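Local coordinates for putative uncharacterized protein (Dictyostelium purpureum, PDB 4R12), which probably serves, as nicastrin, as an essential subunit of the gamma-secretase complex, which cleaves membrane proteins such as Notch receptors and amyloid precursor protein within the membrane, at residues A[198-209]-A[262-270]; A[26-37]-A[135-143]. All blocks are in the same frame, centred on the assembly; numbering follows the deposited sequence.

Contact 1 (A[198-209]-A[262-270]); sequences QSIWSSFSSKID and EVVFAFWNA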
loop_
_atom_site.group_PDB
_atom_site.type_symbol
_atom_site.label_atom_id
_atom_site.label_comp_id
_atom_site.label_asym_id
_atom_site.label_seq_id
_atom_site.Cartn_x
_atom_site.Cartn_y
_atom_site.Cartn_z
ATOM N N GLN A 198 -0.792 -1.163 10.869
ATOM C CA GLN A 198 -2.124 -1.494 11.333
ATOM C C GLN A 198 -3.114 -1.686 10.179
ATOM O O GLN A 198 -3.196 -0.841 9.277
ATOM C CB GLN A 198 -2.652 -0.396 12.267
ATOM C CG GLN A 198 -1.825 -0.186 13.541
ATOM C CD GLN A 198 -1.901 -1.376 14.498
ATOM O OE1 GLN A 198 -2.985 -1.867 14.817
ATOM N NE2 GLN A 198 -0.745 -1.842 14.954
ATOM N N SER A 199 -3.847 -2.798 10.215
ATOM C CA SER A 199 -4.999 -3.009 9.337
ATOM C C SER A 199 -6.216 -2.401 10.005
ATOM O O SER A 199 -6.162 -2.058 11.183
ATOM C CB SER A 199 -5.235 -4.497 9.062
ATOM O OG SER A 199 -4.072 -5.133 8.546
ATOM N N ILE A 200 -7.317 -2.266 9.261
ATOM C CA ILE A 200 -8.557 -1.735 9.823
ATOM C C ILE A 200 -9.752 -2.554 9.342
ATOM O O ILE A 200 -9.866 -2.856 8.147
ATOM C CB ILE A 200 -8.813 -0.247 9.441
ATOM C CG1 ILE A 200 -7.558 0.620 9.590
ATOM C CG2 ILE A 200 -9.927 0.367 10.307
ATOM C CD1 ILE A 200 -6.800 0.847 8.280
ATOM N N TRP A 201 -10.632 -2.938 10.267
ATOM C CA TRP A 201 -11.871 -3.606 9.861
ATOM C C TRP A 201 -13.081 -2.937 10.491
ATOM O O TRP A 201 -12.971 -2.197 11.482
ATOM C CB TRP A 201 -11.842 -5.111 10.204
ATOM C CG TRP A 201 -11.764 -5.443 11.664
ATOM C CD1 TRP A 201 -10.631 -5.573 12.416
ATOM C CD2 TRP A 201 -12.860 -5.723 12.543
ATOM N NE1 TRP A 201 -10.953 -5.897 13.712
ATOM C CE2 TRP A 201 -12.315 -5.989 13.816
ATOM C CE3 TRP A 201 -14.252 -5.744 12.387
ATOM C CZ2 TRP A 201 -13.112 -6.285 14.924
ATOM C CZ3 TRP A 201 -15.039 -6.038 13.490
ATOM C CH2 TRP A 201 -14.464 -6.313 14.737
ATOM N N SER A 202 -14.248 -3.193 9.912
ATOM C CA SER A 202 -15.434 -2.443 10.286
ATOM C C SER A 202 -16.695 -3.196 9.940
ATOM O O SER A 202 -16.737 -3.932 8.956
ATOM C CB SER A 202 -15.448 -1.082 9.585
ATOM O OG SER A 202 -16.605 -0.338 9.939
ATOM N N SER A 203 -17.724 -2.970 10.754
ATOM C CA SER A 203 -19.069 -3.451 10.492
ATOM C C SER A 203 -20.062 -2.339 10.848
ATOM O O SER A 203 -19.815 -1.577 11.777
ATOM C CB SER A 203 -19.354 -4.716 11.303
ATOM O OG SER A 203 -20.736 -5.022 11.281
ATOM N N PHE A 204 -21.153 -2.228 10.098
ATOM C CA PHE A 204 -22.228 -1.297 10.451
ATOM C C PHE A 204 -22.973 -1.733 11.715
ATOM O O PHE A 204 -23.600 -0.897 12.372
ATOM C CB PHE A 204 -23.235 -1.151 9.302
ATOM C CG PHE A 204 -22.762 -0.274 8.171
ATOM C CD1 PHE A 204 -22.701 1.112 8.319
ATOM C CD2 PHE A 204 -22.407 -0.829 6.946
ATOM C CE1 PHE A 204 -22.281 1.923 7.271
ATOM C CE2 PHE A 204 -21.983 -0.021 5.888
ATOM C CZ PHE A 204 -21.928 1.355 6.048
ATOM N N SER A 205 -22.936 -3.026 12.048
ATOM C CA SER A 205 -23.608 -3.503 13.264
ATOM C C SER A 205 -22.834 -3.034 14.483
ATOM O O SER A 205 -21.610 -3.113 14.497
ATOM C CB SER A 205 -23.728 -5.035 13.288
ATOM O OG SER A 205 -24.377 -5.522 12.126
ATOM N N SER A 206 -23.542 -2.550 15.501
ATOM C CA SER A 206 -22.888 -2.066 16.714
ATOM C C SER A 206 -22.221 -3.240 17.427
ATOM O O SER A 206 -21.176 -3.109 18.064
ATOM C CB SER A 206 -23.896 -1.365 17.634
ATOM O OG SER A 206 -24.842 -2.276 18.168
ATOM N N LYS A 207 -22.830 -4.408 17.297
ATOM C CA LYS A 207 -22.185 -5.630 17.731
ATOM C C LYS A 207 -22.578 -6.738 16.760
ATOM O O LYS A 207 -23.748 -6.871 16.394
ATOM C CB LYS A 207 -22.572 -5.969 19.176
ATOM C CG LYS A 207 -21.954 -7.258 19.718
ATOM C CD LYS A 207 -22.475 -7.560 21.119
ATOM C CE LYS A 207 -22.256 -9.016 21.516
ATOM N NZ LYS A 207 -20.823 -9.320 21.771
ATOM N N ILE A 208 -21.593 -7.495 16.304
ATOM C CA ILE A 208 -21.859 -8.557 15.344
ATOM C C ILE A 208 -22.654 -9.673 16.023
ATOM O O ILE A 208 -22.325 -10.103 17.132
ATOM C CB ILE A 208 -20.547 -9.100 14.730
ATOM C CG1 ILE A 208 -19.969 -8.081 13.737
ATOM C CG2 ILE A 208 -20.780 -10.436 14.029
ATOM C CD1 ILE A 208 -18.531 -8.364 13.334
ATOM N N ASP A 209 -23.735 -10.092 15.366
ATOM C CA ASP A 209 -24.575 -11.196 15.831
ATOM C C ASP A 209 -23.824 -12.505 15.629
ATOM O O ASP A 209 -23.610 -12.926 14.490
ATOM C CB ASP A 209 -25.904 -11.187 15.058
ATOM C CG ASP A 209 -26.888 -12.260 15.523
ATOM O OD1 ASP A 209 -26.528 -13.131 16.344
ATOM O OD2 ASP A 209 -28.035 -12.235 15.036
ATOM N N GLU A 262 -24.135 -10.727 8.320
ATOM C CA GLU A 262 -23.279 -9.617 8.709
ATOM C C GLU A 262 -22.312 -9.317 7.576
ATOM O O GLU A 262 -21.880 -10.230 6.865
ATOM C CB GLU A 262 -22.508 -9.947 9.990
ATOM C CG GLU A 262 -23.380 -10.182 11.202
ATOM C CD GLU A 262 -23.898 -8.899 11.829
ATOM O OE1 GLU A 262 -23.591 -7.794 11.325
ATOM O OE2 GLU A 262 -24.613 -9.000 12.843
ATOM N N VAL A 263 -21.977 -8.048 7.389
ATOM C CA VAL A 263 -20.918 -7.706 6.453
ATOM C C VAL A 263 -19.778 -7.060 7.221
ATOM O O VAL A 263 -19.988 -6.122 7.996
ATOM C CB VAL A 263 -21.404 -6.762 5.327
ATOM C CG1 VAL A 263 -20.247 -6.406 4.410
ATOM C CG2 VAL A 263 -22.512 -7.433 4.517
ATOM N N VAL A 264 -18.576 -7.588 7.016
ATOM C CA VAL A 264 -17.364 -7.021 7.587
ATOM C C VAL A 264 -16.461 -6.524 6.460
ATOM O O VAL A 264 -16.163 -7.260 5.524
ATOM C CB VAL A 264 -16.601 -8.050 8.453
ATOM C CG1 VAL A 264 -15.210 -7.531 8.809
ATOM C CG2 VAL A 264 -17.385 -8.366 9.713
ATOM N N PHE A 265 -16.046 -5.266 6.552
ATOM C CA PHE A 265 -15.137 -4.694 5.570
ATOM C C PHE A 265 -13.745 -4.705 6.161
ATOM O O PHE A 265 -13.559 -4.274 7.306
ATOM C CB PHE A 265 -15.555 -3.263 5.196
ATOM C CG PHE A 265 -16.994 -3.145 4.762
ATOM C CD1 PHE A 265 -17.356 -3.382 3.441
ATOM C CD2 PHE A 265 -17.979 -2.808 5.671
ATOM C CE1 PHE A 265 -18.675 -3.279 3.037
ATOM C CE2 PHE A 265 -19.307 -2.700 5.275
ATOM C CZ PHE A 265 -19.649 -2.939 3.954
ATOM N N ALA A 266 -12.758 -5.188 5.417
ATOM C CA ALA A 266 -11.396 -5.201 5.964
ATOM C C ALA A 266 -10.387 -4.562 5.016
ATOM O O ALA A 266 -10.350 -4.871 3.819
ATOM C CB ALA A 266 -10.961 -6.650 6.318
ATOM N N PHE A 267 -9.572 -3.663 5.569
ATOM C CA PHE A 267 -8.500 -3.006 4.835
ATOM C C PHE A 267 -7.167 -3.497 5.389
ATOM O O PHE A 267 -6.748 -3.030 6.453
ATOM C CB PHE A 267 -8.597 -1.472 4.971
ATOM C CG PHE A 267 -9.837 -0.872 4.337
ATOM C CD1 PHE A 267 -11.087 -1.020 4.926
ATOM C CD2 PHE A 267 -9.743 -0.155 3.153
ATOM C CE1 PHE A 267 -12.219 -0.466 4.334
ATOM C CE2 PHE A 267 -10.873 0.405 2.558
ATOM C CZ PHE A 267 -12.104 0.260 3.149
ATOM N N TRP A 268 -6.523 -4.446 4.700
ATOM C CA TRP A 268 -5.324 -5.113 5.230
ATOM C C TRP A 268 -4.087 -4.276 4.955
ATOM O O TRP A 268 -3.900 -3.794 3.835
ATOM C CB TRP A 268 -5.114 -6.515 4.620
ATOM C CG TRP A 268 -6.245 -7.469 4.781
ATOM C CD1 TRP A 268 -6.895 -8.140 3.778
ATOM C CD2 TRP A 268 -6.867 -7.878 6.008
ATOM N NE1 TRP A 268 -7.882 -8.936 4.308
ATOM C CE2 TRP A 268 -7.890 -8.790 5.674
ATOM C CE3 TRP A 268 -6.658 -7.563 7.358
ATOM C CZ2 TRP A 268 -8.698 -9.391 6.639
ATOM C CZ3 TRP A 268 -7.468 -8.161 8.309
ATOM C CH2 TRP A 268 -8.473 -9.059 7.944
ATOM N N ASN A 269 -3.236 -4.115 5.968
ATOM C CA ASN A 269 -1.999 -3.363 5.800
ATOM C C ASN A 269 -0.806 -4.314 5.675
ATOM O O ASN A 269 -0.878 -5.458 6.111
ATOM C CB ASN A 269 -1.798 -2.407 6.974
ATOM C CG ASN A 269 -0.922 -1.215 6.619
ATOM O OD1 ASN A 269 -0.236 -1.214 5.592
ATOM N ND2 ASN A 269 -0.923 -0.195 7.489
ATOM N N ALA A 270 0.268 -3.823 5.066
ATOM C CA ALA A 270 1.534 -4.544 4.896
ATOM C C ALA A 270 1.390 -5.880 4.145
ATOM O O ALA A 270 2.226 -6.782 4.275
ATOM C CB ALA A 270 2.201 -4.750 6.269
HETATM O O HOH W 1 -21.718 -4.065 7.849
#

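Contact 2 (A[26-37]-A[135-143]); sequences KIMTSDGQFGCS and TYFSFPFPI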
loop_
_atom_site.group_PDB
_atom_site.type_symbol
_atom_site.label_atom_id
_atom_site.label_comp_id
_atom_site.label_asym_id
_atom_site.label_seq_id
_atom_site.Cartn_x
_atom_site.Cartn_y
_atom_site.Cartn_z
ATOM N N LYS A 26 16.938 1.869 2.782
ATOM C CA LYS A 26 17.473 0.505 2.886
ATOM C C LYS A 26 16.532 -0.430 3.643
ATOM O O LYS A 26 16.052 -0.111 4.743
ATOM C CB LYS A 26 18.853 0.507 3.574
ATOM C CG LYS A 26 19.774 -0.658 3.138
ATOM C CD LYS A 26 20.602 -0.241 1.915
ATOM C CE LYS A 26 21.289 -1.411 1.219
ATOM N NZ LYS A 26 22.116 -0.902 0.074
ATOM N N ILE A 27 16.270 -1.591 3.047
ATOM C CA ILE A 27 15.455 -2.611 3.682
ATOM C C ILE A 27 16.280 -3.887 3.830
ATOM O O ILE A 27 16.889 -4.346 2.869
ATOM C CB ILE A 27 14.179 -2.919 2.869
ATOM C CG1 ILE A 27 13.369 -1.646 2.605
ATOM C CG2 ILE A 27 13.339 -3.982 3.569
ATOM C CD1 ILE A 27 12.641 -1.133 3.796
ATOM N N MET A 28 16.310 -4.449 5.030
ATOM C CA MET A 28 17.034 -5.697 5.242
ATOM C C MET A 28 16.082 -6.894 5.204
ATOM O O MET A 28 14.894 -6.775 5.521
ATOM C CB MET A 28 17.805 -5.663 6.564
ATOM C CG MET A 28 19.253 -5.199 6.418
ATOM S SD MET A 28 19.446 -3.563 5.684
ATOM C CE MET A 28 18.545 -2.605 6.904
ATOM N N THR A 29 16.611 -8.036 4.774
ATOM C CA THR A 29 15.875 -9.294 4.799
ATOM C C THR A 29 16.670 -10.331 5.580
ATOM O O THR A 29 17.730 -10.016 6.118
ATOM C CB THR A 29 15.613 -9.826 3.393
ATOM O OG1 THR A 29 16.870 -10.101 2.760
ATOM C CG2 THR A 29 14.830 -8.789 2.583
ATOM N N SER A 30 16.169 -11.560 5.640
ATOM C CA SER A 30 16.915 -12.662 6.265
ATOM C C SER A 30 18.306 -12.835 5.678
ATOM O O SER A 30 19.283 -12.972 6.412
ATOM C CB SER A 30 16.161 -13.984 6.120
ATOM O OG SER A 30 15.063 -14.046 7.006
ATOM N N ASP A 31 18.386 -12.825 4.351
ATOM C CA ASP A 31 19.622 -13.175 3.650
ATOM C C ASP A 31 20.435 -12.001 3.106
ATOM O O ASP A 31 21.487 -12.213 2.513
ATOM C CB ASP A 31 19.301 -14.103 2.477
ATOM C CG ASP A 31 18.481 -15.305 2.886
ATOM O OD1 ASP A 31 18.782 -15.903 3.943
ATOM O OD2 ASP A 31 17.536 -15.650 2.140
ATOM N N GLY A 32 19.952 -10.770 3.263
ATOM C CA GLY A 32 20.622 -9.651 2.631
ATOM C C GLY A 32 19.917 -8.314 2.790
ATOM O O GLY A 32 19.298 -8.032 3.812
ATOM N N GLN A 33 20.014 -7.491 1.761
ATOM C CA GLN A 33 19.549 -6.122 1.857
ATOM C C GLN A 33 19.265 -5.626 0.461
ATOM O O GLN A 33 19.822 -6.151 -0.524
ATOM C CB GLN A 33 20.603 -5.241 2.547
ATOM C CG GLN A 33 21.906 -5.127 1.754
ATOM C CD GLN A 33 23.035 -4.455 2.522
ATOM O OE1 GLN A 33 22.839 -3.927 3.619
ATOM N NE2 GLN A 33 24.233 -4.483 1.947
ATOM N N PHE A 34 18.383 -4.634 0.362
ATOM C CA PHE A 34 18.158 -3.956 -0.903
ATOM C C PHE A 34 17.817 -2.500 -0.647
ATOM O O PHE A 34 17.639 -2.083 0.501
ATOM C CB PHE A 34 17.061 -4.660 -1.734
ATOM C CG PHE A 34 15.690 -4.694 -1.083
ATOM C CD1 PHE A 34 15.311 -5.764 -0.277
ATOM C CD2 PHE A 34 14.758 -3.693 -1.334
ATOM C CE1 PHE A 34 14.025 -5.815 0.293
ATOM C CE2 PHE A 34 13.474 -3.731 -0.761
ATOM C CZ PHE A 34 13.117 -4.801 0.054
ATOM N N GLY A 35 17.772 -1.712 -1.713
ATOM C CA GLY A 35 17.614 -0.281 -1.557
ATOM C C GLY A 35 18.960 0.396 -1.381
ATOM O O GLY A 35 20.017 -0.186 -1.667
ATOM N N CYS A 36 18.928 1.623 -0.879
ATOM C CA CYS A 36 20.078 2.509 -0.975
ATOM C C CYS A 36 20.429 3.158 0.357
ATOM O O CYS A 36 19.619 3.202 1.282
ATOM C CB CYS A 36 19.810 3.616 -1.997
ATOM S SG CYS A 36 18.807 3.144 -3.427
ATOM N N SER A 37 21.640 3.691 0.416
ATOM C CA SER A 37 22.071 4.512 1.526
ATOM C C SER A 37 23.158 5.453 1.044
ATOM O O SER A 37 23.886 5.134 0.110
ATOM C CB SER A 37 22.594 3.650 2.677
ATOM O OG SER A 37 23.066 4.464 3.736
ATOM N N THR A 135 13.923 -2.647 -7.832
ATOM C CA THR A 135 13.780 -2.261 -6.428
ATOM C C THR A 135 14.627 -3.137 -5.503
ATOM O O THR A 135 15.157 -2.656 -4.496
ATOM C CB THR A 135 12.295 -2.315 -5.978
ATOM O OG1 THR A 135 11.572 -1.299 -6.674
ATOM C CG2 THR A 135 12.161 -2.057 -4.479
ATOM N N TYR A 136 14.797 -4.406 -5.875
ATOM C CA TYR A 136 15.438 -5.380 -4.995
ATOM C C TYR A 136 16.927 -5.536 -5.235
ATOM O O TYR A 136 17.474 -6.602 -5.045
ATOM C CB TYR A 136 14.729 -6.732 -5.133
ATOM C CG TYR A 136 13.260 -6.556 -4.887
ATOM C CD1 TYR A 136 12.798 -6.192 -3.628
ATOM C CD2 TYR A 136 12.330 -6.701 -5.914
ATOM C CE1 TYR A 136 11.462 -5.994 -3.384
ATOM C CE2 TYR A 136 10.981 -6.506 -5.677
ATOM C CZ TYR A 136 10.554 -6.149 -4.405
ATOM O OH TYR A 136 9.215 -5.942 -4.133
ATOM N N PHE A 137 17.583 -4.457 -5.638
ATOM C CA PHE A 137 19.041 -4.422 -5.716
ATOM C C PHE A 137 19.609 -3.606 -4.562
ATOM O O PHE A 137 18.936 -2.724 -4.019
ATOM C CB PHE A 137 19.492 -3.836 -7.048
ATOM C CG PHE A 137 19.338 -4.781 -8.200
ATOM C CD1 PHE A 137 18.112 -4.931 -8.831
ATOM C CD2 PHE A 137 20.419 -5.541 -8.638
ATOM C CE1 PHE A 137 17.968 -5.826 -9.897
ATOM C CE2 PHE A 137 20.284 -6.429 -9.701
ATOM C CZ PHE A 137 19.060 -6.569 -10.331
ATOM N N SER A 138 20.850 -3.895 -4.191
ATOM C CA SER A 138 21.509 -3.196 -3.100
ATOM C C SER A 138 22.468 -2.133 -3.621
ATOM O O SER A 138 23.513 -2.450 -4.187
ATOM C CB SER A 138 22.268 -4.182 -2.203
ATOM O OG SER A 138 22.887 -3.491 -1.134
ATOM N N PHE A 139 22.106 -0.870 -3.421
ATOM C CA PHE A 139 22.898 0.255 -3.910
ATOM C C PHE A 139 23.766 0.840 -2.797
ATOM O O PHE A 139 23.257 1.147 -1.720
ATOM C CB PHE A 139 21.984 1.352 -4.477
ATOM C CG PHE A 139 21.104 0.887 -5.597
ATOM C CD1 PHE A 139 19.858 0.330 -5.337
ATOM C CD2 PHE A 139 21.521 0.998 -6.910
ATOM C CE1 PHE A 139 19.047 -0.109 -6.367
ATOM C CE2 PHE A 139 20.709 0.567 -7.948
ATOM C CZ PHE A 139 19.476 0.016 -7.674
ATOM N N PRO A 140 25.080 0.995 -3.054
ATOM C CA PRO A 140 26.021 1.580 -2.090
ATOM C C PRO A 140 26.118 3.109 -2.160
ATOM O O PRO A 140 27.010 3.707 -1.533
ATOM C CB PRO A 140 27.357 0.942 -2.487
ATOM C CG PRO A 140 27.230 0.765 -3.960
ATOM C CD PRO A 140 25.778 0.402 -4.210
ATOM N N PHE A 141 25.222 3.728 -2.920
ATOM C CA PHE A 141 25.179 5.178 -3.061
ATOM C C PHE A 141 23.724 5.609 -2.967
ATOM O O PHE A 141 22.833 4.799 -3.231
ATOM C CB PHE A 141 25.800 5.628 -4.394
ATOM C CG PHE A 141 25.229 4.935 -5.610
ATOM C CD1 PHE A 141 24.015 5.336 -6.162
ATOM C CD2 PHE A 141 25.917 3.894 -6.217
ATOM C CE1 PHE A 141 23.504 4.695 -7.281
ATOM C CE2 PHE A 141 25.411 3.259 -7.341
ATOM C CZ PHE A 141 24.205 3.659 -7.872
ATOM N N PRO A 142 23.471 6.871 -2.594
ATOM C CA PRO A 142 22.073 7.279 -2.436
ATOM C C PRO A 142 21.389 7.581 -3.769
ATOM O O PRO A 142 22.031 8.014 -4.738
ATOM C CB PRO A 142 22.178 8.536 -1.575
ATOM C CG PRO A 142 23.509 9.117 -1.951
ATOM C CD PRO A 142 24.407 7.949 -2.227
ATOM N N ILE A 143 20.085 7.330 -3.813
ATOM C CA ILE A 143 19.271 7.698 -4.954
ATOM C C ILE A 143 18.061 8.487 -4.445
ATOM O O ILE A 143 17.345 8.031 -3.545
ATOM C CB ILE A 143 18.805 6.456 -5.774
ATOM C CG1 ILE A 143 20.000 5.551 -6.102
ATOM C CG2 ILE A 143 18.102 6.888 -7.060
ATOM C CD1 ILE A 143 19.651 4.346 -6.991
#

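Contact 1 (A[198-209]-A[262-270])
S205 and E262 meet at one end of an antiparallel strand pair, where E262 OE1 accepts from S205 OG at 2.5 Å through its syn lone pair. The other carboxylate oxygen is taken by the backbone: D209 N lies 2.9 Å from E262 OE2, above the carboxylate plane and with a nearly straight N-H. The E262 chain bends at its second torsion (chi2 -78°), which turns the carboxylate into the loop 204-209, while I208 CG2 packs on E262 CG. Between the strands proper, I200 pairs with F267 and S202 with F265 as hydrogen-bonded pairs, the bond from F267 N to I200 O being short at 2.7 Å and running almost along the carbonyl axis. W201 and A266 form the non-hydrogen-bonded pair between them, and W201 CE3 reaches V264 CG1 at 4.1 Å. At the far end N269 crosses over with two bonds, its backbone N to S199 OG at 2.9 Å and its amide ND2 to Q198 O, which it meets from above the carbonyl plane. S199 OG also sits at the edge of the W268 indole, in its plane.

Further out, a water bridges F204 N and V263 O, and S203 OG accepts from S205 N in an ST turn at S203. Helix 234-252 packs on F204, F265 and F267, whereas F281 meets W201 and W268; strand 214-220 pairs with 262-268 and strand 542-548 with 192-203. In this buried strand pair, side-chain acceptors at both ends, E262 and S199 OG, thus take up the main-chain N-H groups of D209 and N269, and the E262 carboxylate, with both oxygens engaged, is probably the more comfortable as an anion for it.

Contact 2 (A[26-37]-A[135-143])
G35 O is gripped by two donors that come from opposite faces of its carbonyl plane: F139 N at 2.8 Å across the contact, and K26 NZ, also at 2.8 Å, from within segment 26-37. The ammonium group also donates to S138 OG at 3.0 Å. K26 gets there through a bend at its second torsion (chi2 89°), which brings the amine nearer to segment 135-143, between G35 O and S138 OG. With an alanine here the amine is gone, and S138 OG would probably be left to turn without its donor, while G35 O is likely to lose its grip from one face.

G35 N completes the short parallel bridge by bonding to F137 O at 2.8 Å. G35 itself has backbone angles at which a side chain would jam against the preceding carbonyl oxygen. Beside it the Y136 ring turns its edge to the face of F34, with planes at 71°; Y136 CD1 lies over the centre of the F34 ring, and I27 CB packs on the opposite face. C36 SG, disulfide-bonded to C24, rests obliquely against the F139 ring, 3.6 Å from F139 CD1, and touches I143 CG1 as well. K26 also pairs by backbone with S575 of strand 572-575. Within the small lobe, segment 135-143 is therefore joined to 26-37 by two backbone bonds at G35, the K26 amine, an aromatic pair and the C36 sulfur, and the oxygens around K26 NZ probably help to accommodate its positive charge.

The two contacts lie on opposite sides of the chain's centre, their own centres 35 Å apart and their nearest atoms about 11 Å from each other, so neither touches the other. Both segments of contact 2 precede those of contact 1 in the chain. Strand 572-575 connects them, since it pairs with strand 21-29 of contact 2 and with strand 192-203 of contact 1. Contact 2 belongs to the small lobe, while segment 262-270 of contact 1 lies in the large lobe. The side chains of I208 in contact 1 and F137 in contact 2 each lie about 11 Å from a bound N-acetylglucosamine.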